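Local structure of dual specificity phosphatase-like 15 isoform a (Homo sapiens, 1YZ4) at residues I101-A104 / Y105-V109; E139-G142 / W143-Q147. The protein removes phosphate from phosphotyrosine, phosphoserine and phosphothreonine of proteins, as a dual-specificity member of the protein-tyrosine phosphatase family. The protein carries 1 engineered substitution. All coordinates share one frame; numbering follows the deposited sequence.

Contact 1: I101-A104 / Y105-V109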
loop_
_atom_site.group_PDB
_atom_site.type_symbol
_atom_site.label_atom_id
_atom_site.label_comp_id
_atom_site.label_asym_id
_atom_site.label_seq_id
_atom_site.Cartn_x
_atom_site.Cartn_y
_atom_site.Cartn_z
ATOM N N ILE A 101 4.836 -0.261 0.688
ATOM C CA ILE A 101 4.094 -1.215 -0.123
ATOM C C ILE A 101 3.335 -0.503 -1.254
ATOM O O ILE A 101 3.383 -0.938 -2.402
ATOM C CB ILE A 101 3.104 -2.047 0.756
ATOM C CG1 ILE A 101 3.861 -3.145 1.507
ATOM C CG2 ILE A 101 2.039 -2.699 -0.100
ATOM C CD1 ILE A 101 4.881 -2.630 2.484
ATOM N N VAL A 102 2.651 0.595 -0.943
ATOM C CA VAL A 102 1.908 1.309 -1.981
ATOM C C VAL A 102 2.818 1.939 -3.045
ATOM O O VAL A 102 2.471 1.963 -4.235
ATOM C CB VAL A 102 0.982 2.400 -1.370
ATOM C CG1 VAL A 102 1.745 3.223 -0.362
ATOM C CG2 VAL A 102 0.446 3.310 -2.470
ATOM N N THR A 103 3.981 2.436 -2.627
ATOM C CA THR A 103 4.920 3.057 -3.558
ATOM C C THR A 103 5.382 2.011 -4.564
ATOM O O THR A 103 5.422 2.262 -5.774
ATOM C CB THR A 103 6.143 3.652 -2.810
ATOM O OG1 THR A 103 5.697 4.690 -1.934
ATOM C CG2 THR A 103 7.147 4.270 -3.785
ATOM N N ALA A 104 5.710 0.830 -4.057
ATOM C CA ALA A 104 6.151 -0.262 -4.903
ATOM C C ALA A 104 5.067 -0.588 -5.932
ATOM O O ALA A 104 5.359 -0.848 -7.096
ATOM C CB ALA A 104 6.446 -1.475 -4.050
ATOM N N TYR A 105 3.810 -0.569 -5.497
ATOM C CA TYR A 105 2.700 -0.857 -6.394
ATOM C C TYR A 105 2.594 0.173 -7.513
ATOM O O TYR A 105 2.499 -0.171 -8.690
ATOM C CB TYR A 105 1.378 -0.856 -5.640
ATOM C CG TYR A 105 0.217 -1.149 -6.554
ATOM C CD1 TYR A 105 0.003 -2.440 -7.041
ATOM C CD2 TYR A 105 -0.645 -0.133 -6.977
ATOM C CE1 TYR A 105 -1.036 -2.714 -7.925
ATOM C CE2 TYR A 105 -1.691 -0.402 -7.866
ATOM C CZ TYR A 105 -1.876 -1.697 -8.332
ATOM O OH TYR A 105 -2.899 -1.982 -9.202
ATOM N N VAL A 106 2.583 1.444 -7.125
ATOM C CA VAL A 106 2.469 2.530 -8.083
ATOM C C VAL A 106 3.669 2.556 -9.022
ATOM O O VAL A 106 3.543 2.917 -10.190
ATOM C CB VAL A 106 2.322 3.880 -7.356
ATOM C CG1 VAL A 106 2.235 5.024 -8.368
ATOM C CG2 VAL A 106 1.062 3.847 -6.488
ATOM N N MET A 107 4.834 2.166 -8.520
ATOM C CA MET A 107 6.014 2.133 -9.372
ATOM C C MET A 107 5.787 1.142 -10.511
ATOM O O MET A 107 6.039 1.463 -11.673
ATOM C CB MET A 107 7.252 1.711 -8.572
ATOM C CG MET A 107 7.840 2.803 -7.697
ATOM S SD MET A 107 9.037 2.169 -6.503
ATOM C CE MET A 107 10.434 1.854 -7.563
ATOM N N THR A 108 5.290 -0.051 -10.185
ATOM C CA THR A 108 5.073 -1.058 -11.217
ATOM C C THR A 108 3.979 -0.707 -12.225
ATOM O O THR A 108 4.157 -0.953 -13.421
ATOM C CB THR A 108 4.776 -2.477 -10.632
ATOM O OG1 THR A 108 3.385 -2.780 -10.773
ATOM C CG2 THR A 108 5.172 -2.567 -9.177
ATOM N N VAL A 109 2.864 -0.129 -11.776
ATOM C CA VAL A 109 1.796 0.215 -12.721
ATOM C C VAL A 109 2.050 1.487 -13.526
ATOM O O VAL A 109 1.403 1.704 -14.543
ATOM C CB VAL A 109 0.398 0.342 -12.040
ATOM C CG1 VAL A 109 0.009 -0.976 -11.415
ATOM C CG2 VAL A 109 0.401 1.461 -11.015
#
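Thr103 and Met107 meet one turn apart on helix 97-110. CG2 of Thr103 lies 3.9 Å from SD of Met107. The first torsion of Met107 (chi1 -77°) sets its CG beside the backbone N, opposite the carbonyl carbon, and this brings CG to 3.1 Å from Thr103 O. The same oxygen accepts the backbone N-H of Met107 at 2.8 Å. Thr103 OG1 is held elsewhere, by Thr99 O one turn back. Val102 and Val106 form a second pair, side by side and pointing the same way, with their CG2 methyls 4.1 Å apart. Val102 O receives Val106 N at 2.9 Å in a nearly straight bond (170°). Tyr105 N bonds to Ile101 O. With its CG anti to the backbone N (chi1 180°), the Tyr105 ring is carried away from 101-104. Its OH is hydrogen-bonded to His78 and Arg81 of helix 70-82. The tightly packed part is large: residues 101 to 108 are buried, between helices 70-82, 114-123 and 132-143 and strand 15-18. The looser end is Val109. It is partly exposed and its side chain makes no contact with 101-104. The carbonyls of Ile101, Val102 and Thr103 are thus each paired inside the helix, while mainly apolar side chains face the surrounding helices and strand.

Contact 2: E139-G142 / W143-Q147; sequences EEFG and WASSQ
Two consecutive helices, 132-143 and 145-157, meet in this turn, and the side chain of Phe141 packs against it. Near the junction, the carbonyls of Glu139 and Glu140 still accept N-H groups four residues on. Trp143 N donates to Glu139 O at 3.2 Å. Ala144 N donates to Glu140 O at 2.8 Å, in a nearly straight bond (173°). Trp143 N also makes a weak bond to Glu140 O, so that oxygen takes two donors. The pattern then widens by one residue. Phe141 O passes over Ser145 N, where the angle is poor, and accepts Ser146 N at 2.8 Å instead (165°). CB of Ser146 sits beside the same carbonyl, 3.3 Å from Phe141 O.

The Phe141 ring fits against the backbone that this wider turn brings round. CG is anti to the backbone N (chi1 180°), which sends the ring along the helix toward 145-146. Ser146 N lies over the centre of one face, 3.9 Å above the plane. CB of Ser145 approaches the CD1-CE1 side obliquely, 3.7 Å from Phe141 CD1. CB of Ser146 lies 3.9 Å from Phe141 CE2. Outside the turn, Phe70 meets the ring edge-to-face, and Ala104, Met107 and Thr108 of helix 97-110 also touch it. Ser146 touches Met107 as well, and both Phe141 and Ser146 are buried. Glu139, Glu140, Trp143, Ala144 and Gln147 are exposed, and the indole of Trp143 leads away from 139-142. The bond from Ser146 N back to Phe141 O joins residues five apart. This i+5 to i bond defines a pi-turn, here at the junction of two successive helices.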
loop_
_atom_site.group_PDB
_atom_site.type_symbol
_atom_site.label_atom_id
_atom_site.label_comp_id
_atom_site.label_asym_id
_atom_site.label_seq_id
_atom_site.Cartn_x
_atom_site.Cartn_y
_atom_site.Cartn_z
ATOM N N GLU A 139 14.584 1.195 -3.967
ATOM C CA GLU A 139 15.579 1.464 -5.001
ATOM C C GLU A 139 15.807 0.177 -5.798
ATOM O O GLU A 139 15.743 0.178 -7.026
ATOM C CB GLU A 139 16.899 1.905 -4.359
ATOM C CG GLU A 139 17.280 3.354 -4.603
ATOM C CD GLU A 139 17.672 3.624 -6.038
ATOM O OE1 GLU A 139 16.835 3.411 -6.939
ATOM O OE2 GLU A 139 18.821 4.051 -6.266
ATOM N N GLU A 140 16.077 -0.912 -5.078
ATOM C CA GLU A 140 16.308 -2.214 -5.698
ATOM C C GLU A 140 15.125 -2.567 -6.582
ATOM O O GLU A 140 15.269 -2.759 -7.782
ATOM C CB GLU A 140 16.450 -3.306 -4.634
ATOM C CG GLU A 140 17.747 -3.299 -3.842
ATOM C CD GLU A 140 17.745 -4.338 -2.722
ATOM O OE1 GLU A 140 17.476 -5.532 -3.006
ATOM O OE2 GLU A 140 18.014 -3.955 -1.559
ATOM N N PHE A 141 13.956 -2.649 -5.958
ATOM C CA PHE A 141 12.719 -2.997 -6.638
ATOM C C PHE A 141 12.535 -2.231 -7.942
ATOM O O PHE A 141 12.125 -2.804 -8.954
ATOM C CB PHE A 141 11.529 -2.734 -5.717
ATOM C CG PHE A 141 10.203 -3.059 -6.338
ATOM C CD1 PHE A 141 9.799 -4.384 -6.497
ATOM C CD2 PHE A 141 9.370 -2.039 -6.802
ATOM C CE1 PHE A 141 8.590 -4.690 -7.109
ATOM C CE2 PHE A 141 8.158 -2.333 -7.417
ATOM C CZ PHE A 141 7.764 -3.664 -7.574
ATOM N N GLY A 142 12.837 -0.937 -7.913
ATOM C CA GLY A 142 12.689 -0.129 -9.107
ATOM C C GLY A 142 13.567 -0.627 -10.238
ATOM O O GLY A 142 13.125 -0.740 -11.382
ATOM N N TRP A 143 14.814 -0.938 -9.912
ATOM C CA TRP A 143 15.765 -1.413 -10.902
ATOM C C TRP A 143 15.457 -2.823 -11.391
ATOM O O TRP A 143 15.371 -3.072 -12.595
ATOM C CB TRP A 143 17.180 -1.396 -10.312
ATOM C CG TRP A 143 18.272 -1.683 -11.314
ATOM C CD1 TRP A 143 18.884 -0.781 -12.143
ATOM C CD2 TRP A 143 18.879 -2.954 -11.590
ATOM N NE1 TRP A 143 19.835 -1.411 -12.914
ATOM C CE2 TRP A 143 19.851 -2.744 -12.596
ATOM C CE3 TRP A 143 18.695 -4.248 -11.087
ATOM C CZ2 TRP A 143 20.637 -3.783 -13.107
ATOM C CZ3 TRP A 143 19.480 -5.284 -11.597
ATOM C CH2 TRP A 143 20.438 -5.041 -12.596
ATOM N N ALA A 144 15.280 -3.743 -10.448
ATOM C CA ALA A 144 15.053 -5.145 -10.779
ATOM C C ALA A 144 13.648 -5.636 -11.136
ATOM O O ALA A 144 13.327 -5.866 -12.302
ATOM C CB ALA A 144 15.621 -6.019 -9.650
ATOM N N SER A 145 12.821 -5.789 -10.113
ATOM C CA SER A 145 11.481 -6.339 -10.243
ATOM C C SER A 145 10.318 -5.536 -10.833
ATOM O O SER A 145 9.430 -6.106 -11.463
ATOM C CB SER A 145 11.084 -6.853 -8.871
ATOM O OG SER A 145 12.229 -7.381 -8.224
ATOM N N SER A 146 10.309 -4.230 -10.619
ATOM C CA SER A 146 9.224 -3.381 -11.093
ATOM C C SER A 146 8.659 -3.716 -12.484
ATOM O O SER A 146 7.505 -4.139 -12.608
ATOM C CB SER A 146 9.673 -1.916 -11.039
ATOM O OG SER A 146 8.577 -1.041 -11.227
ATOM N N GLN A 147 9.466 -3.519 -13.523
ATOM C CA GLN A 147 9.052 -3.784 -14.898
ATOM C C GLN A 147 8.568 -5.225 -15.153
ATOM O O GLN A 147 7.570 -5.447 -15.858
ATOM C CB GLN A 147 10.216 -3.468 -15.842
ATOM C CG GLN A 147 10.708 -2.027 -15.778
ATOM C CD GLN A 147 12.150 -1.874 -16.259
ATOM O OE1 GLN A 147 13.090 -2.307 -15.587
ATOM N NE2 GLN A 147 12.326 -1.263 -17.428
#

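How the contacts relate
Contact 1 comes first along the chain and is the more buried. Its centre is about 8 Å from the centre of the chain, against about 16 Å for contact 2. The two centres are about 10 Å apart, and the contacts touch directly. Met107 CE lies 3.4 Å from Gly142 CA, and Thr108 CA lies 3.5 Å from Ser146 OG. Helix 97-110 thus packs against the junction of the last two helices. Contact 1 is also nearer the active site. The side chain of Ile101 is about 7 Å from that of Ser91, an engineered residue at the predicted phosphocysteine position. Contact 2 lies away from that site.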